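Local coordinates for putative glycosyltransferase (GalT1) (Streptococcus parasanguinis, PDB 4PHR), which binds UDP and manganese through a GT-D fold domain and probably transfers a sugar from a nucleotide-linked donor, at residues Leu41-Ser46 / Leu99-Phe104; Glu95-Phe98 / Phe104-Asn107; Pro122-Ile127 / Tyr233-Met238. One frame throughout, in Å; residues are numbered along the deposited sequence.

Contact 1 of 3, residues Leu41-Ser46 / Leu99-Phe104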
loop_
_atom_site.group_PDB
_atom_site.type_symbol
_atom_site.label_atom_id
_atom_site.label_comp_id
_atom_site.label_asym_id
_atom_site.label_seq_id
_atom_site.Cartn_x
_atom_site.Cartn_y
_atom_site.Cartn_z
ATOM N N LEU A 41 0.991 -3.408 14.480
ATOM C CA LEU A 41 2.218 -2.750 14.928
ATOM C C LEU A 41 1.950 -1.637 15.935
ATOM O O LEU A 41 2.629 -1.544 16.970
ATOM C CB LEU A 41 2.975 -2.159 13.736
ATOM C CG LEU A 41 3.903 -3.065 12.946
ATOM C CD1 LEU A 41 4.211 -2.417 11.615
ATOM C CD2 LEU A 41 5.175 -3.287 13.731
ATOM N N MET A 42 0.984 -0.775 15.622
ATOM C CA MET A 42 0.656 0.349 16.508
ATOM C C MET A 42 0.236 -0.116 17.897
ATOM O O MET A 42 0.416 0.601 18.877
ATOM C CB MET A 42 -0.429 1.248 15.901
ATOM C CG MET A 42 0.105 2.223 14.849
ATOM S SD MET A 42 -1.141 3.372 14.236
ATOM C CE MET A 42 -2.056 2.182 13.306
ATOM N N THR A 43 -0.333 -1.315 17.985
ATOM C CA THR A 43 -0.803 -1.838 19.261
ATOM C C THR A 43 0.189 -2.810 19.901
ATOM O O THR A 43 -0.121 -3.452 20.898
ATOM C CB THR A 43 -2.198 -2.477 19.137
ATOM O OG1 THR A 43 -2.147 -3.587 18.234
ATOM C CG2 THR A 43 -3.215 -1.457 18.624
ATOM N N GLY A 44 1.381 -2.919 19.319
ATOM C CA GLY A 44 2.484 -3.583 19.994
ATOM C C GLY A 44 2.941 -4.924 19.450
ATOM O O GLY A 44 3.642 -5.659 20.140
ATOM N N HIS A 45 2.570 -5.254 18.219
ATOM C CA HIS A 45 2.960 -6.554 17.680
ATOM C C HIS A 45 3.884 -6.538 16.489
ATOM O O HIS A 45 3.954 -5.570 15.737
ATOM C CB HIS A 45 1.731 -7.374 17.348
ATOM C CG HIS A 45 0.969 -7.764 18.563
ATOM N ND1 HIS A 45 0.168 -6.881 19.249
ATOM C CD2 HIS A 45 0.949 -8.920 19.264
ATOM C CE1 HIS A 45 -0.349 -7.490 20.301
ATOM N NE2 HIS A 45 0.107 -8.729 20.332
ATOM N N SER A 46 4.603 -7.639 16.329
ATOM C CA SER A 46 5.431 -7.819 15.155
ATOM C C SER A 46 4.591 -8.406 14.035
ATOM O O SER A 46 3.680 -9.193 14.274
ATOM C CB SER A 46 6.626 -8.709 15.489
ATOM O OG SER A 46 7.502 -8.020 16.359
ATOM N N LEU A 99 -13.235 -6.057 14.934
ATOM C CA LEU A 99 -13.796 -6.364 16.244
ATOM C C LEU A 99 -12.689 -6.416 17.309
ATOM O O LEU A 99 -12.834 -5.862 18.405
ATOM C CB LEU A 99 -14.622 -7.659 16.205
ATOM C CG LEU A 99 -15.976 -7.539 15.498
ATOM C CD1 LEU A 99 -16.669 -8.901 15.398
ATOM C CD2 LEU A 99 -16.869 -6.525 16.207
ATOM N N LYS A 100 -11.573 -7.059 16.979
ATOM C CA LYS A 100 -10.419 -7.080 17.875
ATOM C C LYS A 100 -9.973 -5.653 18.206
ATOM O O LYS A 100 -9.643 -5.328 19.346
ATOM C CB LYS A 100 -9.278 -7.865 17.240
ATOM C CG LYS A 100 -7.991 -7.839 18.035
ATOM C CD LYS A 100 -6.918 -8.678 17.350
ATOM C CE LYS A 100 -5.597 -8.641 18.119
ATOM N NZ LYS A 100 -4.566 -9.513 17.479
ATOM N N TYR A 101 -10.029 -4.783 17.205
ATOM C CA TYR A 101 -9.554 -3.419 17.368
ATOM C C TYR A 101 -10.690 -2.398 17.388
ATOM O O TYR A 101 -10.517 -1.258 16.959
ATOM C CB TYR A 101 -8.585 -3.102 16.240
ATOM C CG TYR A 101 -7.309 -3.894 16.328
ATOM C CD1 TYR A 101 -6.454 -3.740 17.413
ATOM C CD2 TYR A 101 -6.954 -4.799 15.332
ATOM C CE1 TYR A 101 -5.271 -4.456 17.503
ATOM C CE2 TYR A 101 -5.771 -5.523 15.411
ATOM C CZ TYR A 101 -4.934 -5.344 16.499
ATOM O OH TYR A 101 -3.755 -6.057 16.581
ATOM N N SER A 102 -11.851 -2.797 17.903
ATOM C CA SER A 102 -13.018 -1.920 17.859
ATOM C C SER A 102 -12.750 -0.615 18.589
ATOM O O SER A 102 -13.151 0.452 18.130
ATOM C CB SER A 102 -14.260 -2.616 18.435
ATOM O OG SER A 102 -14.084 -2.941 19.800
ATOM N N GLU A 103 -12.064 -0.700 19.721
ATOM C CA GLU A 103 -11.793 0.484 20.523
ATOM C C GLU A 103 -10.868 1.423 19.759
ATOM O O GLU A 103 -11.028 2.642 19.796
ATOM C CB GLU A 103 -11.187 0.094 21.873
ATOM C CG GLU A 103 -10.874 1.273 22.784
ATOM C CD GLU A 103 -10.409 0.840 24.163
ATOM O OE1 GLU A 103 -10.568 -0.353 24.500
ATOM O OE2 GLU A 103 -9.881 1.692 24.912
ATOM N N PHE A 104 -9.904 0.840 19.055
ATOM C CA PHE A 104 -8.971 1.609 18.248
ATOM C C PHE A 104 -9.720 2.327 17.132
ATOM O O PHE A 104 -9.581 3.540 16.950
ATOM C CB PHE A 104 -7.893 0.692 17.670
ATOM C CG PHE A 104 -6.814 1.415 16.919
ATOM C CD1 PHE A 104 -5.621 1.741 17.540
ATOM C CD2 PHE A 104 -6.991 1.768 15.592
ATOM C CE1 PHE A 104 -4.620 2.404 16.853
ATOM C CE2 PHE A 104 -5.988 2.433 14.894
ATOM C CZ PHE A 104 -4.805 2.748 15.529
#
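T43 sets its side chain against Y101 and F104 at once, and its hydroxyl and methyl branches divide the work. From CB, which lies 4.0 Å from Y101 CE1, the side chain forks. The hydroxyl branch, at chi1 62°, sits between the backbone N and the carbonyl carbon of its own residue; this turns OG1 back to the helix, where the carbonyl oxygens of I39 and D40 bond it, and leaves it 3.3 Å from Y101 CE1, obliquely beside that ring. The methyl branch also borders Y101: CG2 is 3.8 Å from Y101 CE1, and it is 4.1 Å from F104 CD1, so it bridges the two aromatic side chains. The backbone around T43 is the C-terminal end of helix 36-42. G44, with positive phi, is the C-prime residue of a Schellman motif, in which G44 N bonds L41 O at 3.0 Å and H45 N reaches D40 O. The facing segment holds the junction of helices 88-100 and 102-108, with Y101 at the N-cap position of the second, and both elements belong to the GT-D fold domain. Y101 OH is hydrogen-bonded to D40 OD2, a second link to the same helix end. Deeper in, the bend of M42 at chi3 (-71°) carries its methyl toward F104, CE to CZ 3.6 Å. M42 SD is 5.2 Å from the F104 ring centroid and 76° off its normal, a Met-aromatic contact at the ring edge, and L60 and Q61 of helix 54-64 also touch M42.

Contact 2 of 3, residues Glu95-Phe98 / Phe104-Asn107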
loop_
_atom_site.group_PDB
_atom_site.type_symbol
_atom_site.label_atom_id
_atom_site.label_comp_id
_atom_site.label_asym_id
_atom_site.label_seq_id
_atom_site.Cartn_x
_atom_site.Cartn_y
_atom_site.Cartn_z
ATOM N N GLU A 95 -13.811 -8.702 9.579
ATOM C CA GLU A 95 -14.682 -8.506 10.730
ATOM C C GLU A 95 -13.966 -8.903 12.022
ATOM O O GLU A 95 -14.047 -8.194 13.024
ATOM C CB GLU A 95 -15.992 -9.275 10.574
ATOM C CG GLU A 95 -16.907 -9.061 11.769
ATOM C CD GLU A 95 -18.300 -9.650 11.601
ATOM O OE1 GLU A 95 -19.014 -9.264 10.650
ATOM O OE2 GLU A 95 -18.688 -10.477 12.443
ATOM N N ARG A 96 -13.234 -10.022 12.000
ATOM C CA ARG A 96 -12.447 -10.397 13.180
ATOM C C ARG A 96 -11.467 -9.289 13.536
ATOM O O ARG A 96 -11.268 -8.968 14.712
ATOM C CB ARG A 96 -11.668 -11.696 12.963
ATOM C CG ARG A 96 -12.520 -12.948 12.870
ATOM C CD ARG A 96 -13.009 -13.364 14.235
ATOM N NE ARG A 96 -14.265 -12.718 14.575
ATOM C CZ ARG A 96 -14.806 -12.751 15.788
ATOM N NH1 ARG A 96 -14.193 -13.381 16.780
ATOM N NH2 ARG A 96 -15.958 -12.153 16.006
ATOM N N HIS A 97 -10.865 -8.703 12.508
ATOM C CA HIS A 97 -9.875 -7.661 12.692
ATOM C C HIS A 97 -10.464 -6.431 13.353
ATOM O O HIS A 97 -9.947 -5.958 14.371
ATOM C CB HIS A 97 -9.249 -7.273 11.351
ATOM C CG HIS A 97 -8.382 -6.053 11.427
ATOM N ND1 HIS A 97 -7.081 -6.092 11.881
ATOM C CD2 HIS A 97 -8.638 -4.756 11.130
ATOM C CE1 HIS A 97 -6.569 -4.873 11.849
ATOM N NE2 HIS A 97 -7.495 -4.042 11.403
ATOM N N PHE A 98 -11.537 -5.884 12.786
ATOM C CA PHE A 98 -12.025 -4.644 13.357
ATOM C C PHE A 98 -12.779 -4.837 14.670
ATOM O O PHE A 98 -12.900 -3.900 15.450
ATOM C CB PHE A 98 -12.737 -3.728 12.341
ATOM C CG PHE A 98 -13.998 -4.285 11.744
ATOM C CD1 PHE A 98 -14.140 -4.351 10.367
ATOM C CD2 PHE A 98 -15.062 -4.663 12.542
ATOM C CE1 PHE A 98 -15.313 -4.825 9.794
ATOM C CE2 PHE A 98 -16.237 -5.134 11.977
ATOM C CZ PHE A 98 -16.363 -5.210 10.598
ATOM N N PHE A 104 -9.904 0.840 19.055
ATOM C CA PHE A 104 -8.971 1.609 18.248
ATOM C C PHE A 104 -9.720 2.327 17.132
ATOM O O PHE A 104 -9.581 3.540 16.950
ATOM C CB PHE A 104 -7.893 0.692 17.670
ATOM C CG PHE A 104 -6.814 1.415 16.919
ATOM C CD1 PHE A 104 -5.621 1.741 17.540
ATOM C CD2 PHE A 104 -6.991 1.768 15.592
ATOM C CE1 PHE A 104 -4.620 2.404 16.853
ATOM C CE2 PHE A 104 -5.988 2.433 14.894
ATOM C CZ PHE A 104 -4.805 2.748 15.529
ATOM N N TYR A 105 -10.536 1.580 16.394
ATOM C CA TYR A 105 -11.257 2.166 15.275
ATOM C C TYR A 105 -12.308 3.181 15.717
ATOM O O TYR A 105 -12.459 4.229 15.098
ATOM C CB TYR A 105 -11.884 1.080 14.401
ATOM C CG TYR A 105 -10.887 0.421 13.473
ATOM C CD1 TYR A 105 -10.324 1.134 12.418
ATOM C CD2 TYR A 105 -10.506 -0.906 13.651
ATOM C CE1 TYR A 105 -9.413 0.547 11.565
ATOM C CE2 TYR A 105 -9.590 -1.511 12.791
ATOM C CZ TYR A 105 -9.045 -0.772 11.755
ATOM O OH TYR A 105 -8.139 -1.351 10.893
ATOM N N LEU A 106 -13.025 2.881 16.796
ATOM C CA LEU A 106 -14.082 3.775 17.255
ATOM C C LEU A 106 -13.548 5.097 17.802
ATOM O O LEU A 106 -14.246 6.115 17.778
ATOM C CB LEU A 106 -14.949 3.087 18.312
ATOM C CG LEU A 106 -15.903 2.012 17.790
ATOM C CD1 LEU A 106 -16.470 1.195 18.941
ATOM C CD2 LEU A 106 -17.019 2.642 16.963
ATOM N N ASN A 107 -12.308 5.081 18.283
ATOM C CA ASN A 107 -11.766 6.232 18.995
ATOM C C ASN A 107 -10.710 7.030 18.234
ATOM O O ASN A 107 -10.619 8.248 18.386
ATOM C CB ASN A 107 -11.226 5.801 20.362
ATOM C CG ASN A 107 -12.328 5.347 21.304
ATOM O OD1 ASN A 107 -13.358 6.012 21.439
ATOM N ND2 ASN A 107 -12.121 4.206 21.956
#
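Y105 reaches from helix 102-108 to H97 and F98 on helix 88-100, pairing two consecutive helices of the GT-D fold domain that are joined at Y101 and fold back on each other. The backbones come nearest at F98 and Y105, whose CA atoms are 7.1 Å apart. The dense part of the contact is made by these three buried residues. At its polar end, H97 NE2 and Y105 OH share a hydrogen bond of 2.8 Å with an angle of 149°; either atom could be the donor. The hydroxyl lies at the edge of the imidazole and near its plane, while NE2 likewise lies near the plane of the phenol ring. Yet the two rings are turned 69° against each other and meet rim to rim, neither covering the other's face. H97 gets there with CG anti to its backbone N (chi1 171°), which swings the imidazole across to the phenol. W94 and Y101 meet the imidazole at this polar end, and I39 of helix 36-42 lies beside Y105. At the apolar end F98 CB approaches the Y105 ring obliquely, 3.8 Å from CD2, while the F98 ring turns away and meets F80, a residue that also makes an edge-to-face pair with Y105.

The outward side is looser. R96 and N107 are exposed and make no contact across the pair; R96 instead forms a salt bridge with E2 of helix 2-9. E95 and L106, partly exposed, also turn to helix 2-9, touching M6 and R8. Within the second segment the turn bond from N107 N to F104 O is weak, at 3.4 Å.

Contact 3 of 3, residues Pro122-Ile127 / Tyr233-Met238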
loop_
_atom_site.group_PDB
_atom_site.type_symbol
_atom_site.label_atom_id
_atom_site.label_comp_id
_atom_site.label_asym_id
_atom_site.label_seq_id
_atom_site.Cartn_x
_atom_site.Cartn_y
_atom_site.Cartn_z
ATOM N N PRO A 122 -6.979 -4.384 -5.783
ATOM C CA PRO A 122 -8.197 -4.166 -6.570
ATOM C C PRO A 122 -8.775 -5.417 -7.223
ATOM O O PRO A 122 -9.585 -5.268 -8.135
ATOM C CB PRO A 122 -7.720 -3.208 -7.678
ATOM C CG PRO A 122 -6.234 -2.942 -7.403
ATOM C CD PRO A 122 -5.776 -4.083 -6.570
ATOM N N TYR A 123 -8.382 -6.614 -6.795
ATOM C CA TYR A 123 -8.787 -7.800 -7.551
ATOM C C TYR A 123 -9.120 -9.060 -6.747
ATOM O O TYR A 123 -10.257 -9.537 -6.781
ATOM C CB TYR A 123 -7.715 -8.126 -8.610
ATOM C CG TYR A 123 -7.992 -9.384 -9.418
ATOM C CD1 TYR A 123 -8.930 -9.385 -10.441
ATOM C CD2 TYR A 123 -7.307 -10.565 -9.160
ATOM C CE1 TYR A 123 -9.191 -10.529 -11.172
ATOM C CE2 TYR A 123 -7.563 -11.719 -9.886
ATOM C CZ TYR A 123 -8.503 -11.692 -10.893
ATOM O OH TYR A 123 -8.765 -12.833 -11.624
ATOM N N ILE A 124 -8.137 -9.613 -6.046
ATOM C CA ILE A 124 -8.231 -11.016 -5.617
ATOM C C ILE A 124 -9.327 -11.306 -4.583
ATOM O O ILE A 124 -9.913 -12.393 -4.587
ATOM C CB ILE A 124 -6.859 -11.575 -5.135
ATOM C CG1 ILE A 124 -6.826 -13.106 -5.241
ATOM C CG2 ILE A 124 -6.551 -11.095 -3.731
ATOM C CD1 ILE A 124 -6.859 -13.627 -6.662
ATOM N N ASP A 125 -9.621 -10.340 -3.717
ATOM C CA ASP A 125 -10.612 -10.567 -2.669
ATOM C C ASP A 125 -12.048 -10.230 -3.074
ATOM O O ASP A 125 -12.978 -10.458 -2.310
ATOM C CB ASP A 125 -10.233 -9.821 -1.384
ATOM C CG ASP A 125 -9.170 -10.552 -0.573
ATOM O OD1 ASP A 125 -8.935 -11.755 -0.829
ATOM O OD2 ASP A 125 -8.579 -9.928 0.330
ATOM N N LEU A 126 -12.226 -9.708 -4.278
ATOM C CA LEU A 126 -13.552 -9.350 -4.761
ATOM C C LEU A 126 -14.308 -10.562 -5.289
ATOM O O LEU A 126 -13.745 -11.404 -5.988
ATOM C CB LEU A 126 -13.452 -8.309 -5.871
ATOM C CG LEU A 126 -12.879 -6.951 -5.496
ATOM C CD1 LEU A 126 -12.722 -6.101 -6.745
ATOM C CD2 LEU A 126 -13.775 -6.268 -4.473
ATOM N N ILE A 127 -15.593 -10.643 -4.958
ATOM C CA ILE A 127 -16.459 -11.655 -5.546
ATOM C C ILE A 127 -16.653 -11.356 -7.024
ATOM O O ILE A 127 -16.500 -12.234 -7.875
ATOM C CB ILE A 127 -17.836 -11.670 -4.870
ATOM C CG1 ILE A 127 -17.698 -12.091 -3.408
ATOM C CG2 ILE A 127 -18.779 -12.605 -5.613
ATOM C CD1 ILE A 127 -18.948 -11.887 -2.601
ATOM N N TYR A 233 -1.877 -7.138 -9.618
ATOM C CA TYR A 233 -1.868 -6.994 -11.062
ATOM C C TYR A 233 -1.503 -8.317 -11.735
ATOM O O TYR A 233 -2.102 -8.694 -12.735
ATOM C CB TYR A 233 -0.919 -5.875 -11.501
ATOM C CG TYR A 233 -1.038 -5.541 -12.967
ATOM C CD1 TYR A 233 -2.223 -5.037 -13.486
ATOM C CD2 TYR A 233 0.026 -5.745 -13.839
ATOM C CE1 TYR A 233 -2.344 -4.738 -14.840
ATOM C CE2 TYR A 233 -0.086 -5.447 -15.190
ATOM C CZ TYR A 233 -1.270 -4.937 -15.678
ATOM O OH TYR A 233 -1.384 -4.646 -17.024
ATOM N N GLU A 234 -0.524 -9.030 -11.187
ATOM C CA GLU A 234 -0.143 -10.328 -11.751
ATOM C C GLU A 234 -1.306 -11.317 -11.671
ATOM O O GLU A 234 -1.592 -12.039 -12.626
ATOM C CB GLU A 234 1.075 -10.902 -11.020
ATOM C CG GLU A 234 2.370 -10.140 -11.250
ATOM C CD GLU A 234 3.177 -10.675 -12.403
ATOM O OE1 GLU A 234 2.760 -11.683 -13.007
ATOM O OE2 GLU A 234 4.232 -10.082 -12.699
ATOM N N TRP A 235 -1.992 -11.345 -10.530
ATOM C CA TRP A 235 -3.145 -12.234 -10.384
ATOM C C TRP A 235 -4.245 -11.867 -11.389
ATOM O O TRP A 235 -4.851 -12.739 -12.015
ATOM C CB TRP A 235 -3.682 -12.167 -8.955
ATOM C CG TRP A 235 -2.817 -12.842 -7.947
ATOM C CD1 TRP A 235 -2.018 -13.934 -8.147
ATOM C CD2 TRP A 235 -2.666 -12.486 -6.565
ATOM N NE1 TRP A 235 -1.391 -14.281 -6.979
ATOM C CE2 TRP A 235 -1.764 -13.405 -5.993
ATOM C CE3 TRP A 235 -3.199 -11.472 -5.757
ATOM C CZ2 TRP A 235 -1.384 -13.344 -4.656
ATOM C CZ3 TRP A 235 -2.821 -11.416 -4.423
ATOM C CH2 TRP A 235 -1.923 -12.349 -3.886
ATOM N N TYR A 236 -4.489 -10.570 -11.537
ATOM C CA TYR A 236 -5.469 -10.068 -12.492
ATOM C C TYR A 236 -5.123 -10.476 -13.936
ATOM O O TYR A 236 -5.991 -10.933 -14.691
ATOM C CB TYR A 236 -5.598 -8.546 -12.358
ATOM C CG TYR A 236 -6.181 -7.847 -13.558
ATOM C CD1 TYR A 236 -5.361 -7.191 -14.470
ATOM C CD2 TYR A 236 -7.553 -7.839 -13.785
ATOM C CE1 TYR A 236 -5.892 -6.552 -15.574
ATOM C CE2 TYR A 236 -8.092 -7.202 -14.888
ATOM C CZ TYR A 236 -7.255 -6.559 -15.778
ATOM O OH TYR A 236 -7.784 -5.918 -16.875
ATOM N N GLU A 237 -3.855 -10.346 -14.318
ATOM C CA GLU A 237 -3.448 -10.623 -15.695
ATOM C C GLU A 237 -3.562 -12.106 -16.026
ATOM O O GLU A 237 -3.749 -12.478 -17.190
ATOM C CB GLU A 237 -2.015 -10.145 -15.953
ATOM C CG GLU A 237 -1.839 -8.640 -15.962
ATOM C CD GLU A 237 -2.257 -8.005 -17.269
ATOM O OE1 GLU A 237 -1.375 -7.745 -18.116
ATOM O OE2 GLU A 237 -3.465 -7.766 -17.454
ATOM N N MET A 238 -3.427 -12.958 -15.014
ATOM C CA MET A 238 -3.538 -14.397 -15.249
ATOM C C MET A 238 -4.946 -14.930 -14.983
ATOM O O MET A 238 -5.205 -16.124 -15.147
ATOM C CB MET A 238 -2.482 -15.172 -14.446
ATOM C CG MET A 238 -2.730 -15.220 -12.947
ATOM S SD MET A 238 -1.318 -15.869 -12.022
ATOM C CE MET A 238 -0.754 -17.146 -13.132
#
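Y123 lays its ring against the backbone of helix 229-238, following P122, whose side chain packs instead on I229 and E232 of that helix and on helix 132-140. Y236 CA stands 3.7 Å from the Y123 centroid and only 8° off its normal, a CH-pi contact over the face, and Y236 N lies over the same ring, 3.7 Å from CE2. The Y236 ring presents its edge to this face in an offset edge-to-face pair, planes at 79°. With CG anti to the backbone N (chi1 177°), Y123 extends along the helix until its OH bonds A240 O. I124 comes next: CB is 3.7 Å from W235 CE3, and CG2 is 3.8 Å from W235 CZ3, so its branch point meets the benzo side of the indole obliquely. I124 N is bonded by E232 OE1, and W235 NE1 by V244 O. D125 and L126 complete a type I beta turn, closed by L126 N to Y123 O at 3.2 Å. R121, two residues before the turn begins, binds UDP, and its side chain is about 4 Å from that of W235, consistent with W235 being a second-shell neighbour of the nucleotide site of the GT-D fold.

From the N terminus, the chain leaves helix 36-42, runs through helix 54-64 and strand 72-76, and contact 1 closes a loop of 52 intervening residues at the junction of helices 88-100 and 102-108. Contact 2, with 5 residues between its segments, opens at 95-98 inside that loop and ends at 104-107, just past its closing segment, so the two loops cross at F104; their centres are about 8 Å apart. Together they tie helices 36-42, 88-100 and 102-108. Contact 3 follows in series: 105 residues, including strands of the five-stranded parallel sheet, separate the loop after strand 115-116 from helix 229-238. Its centre is about 28 and 26 Å from those of contacts 1 and 2.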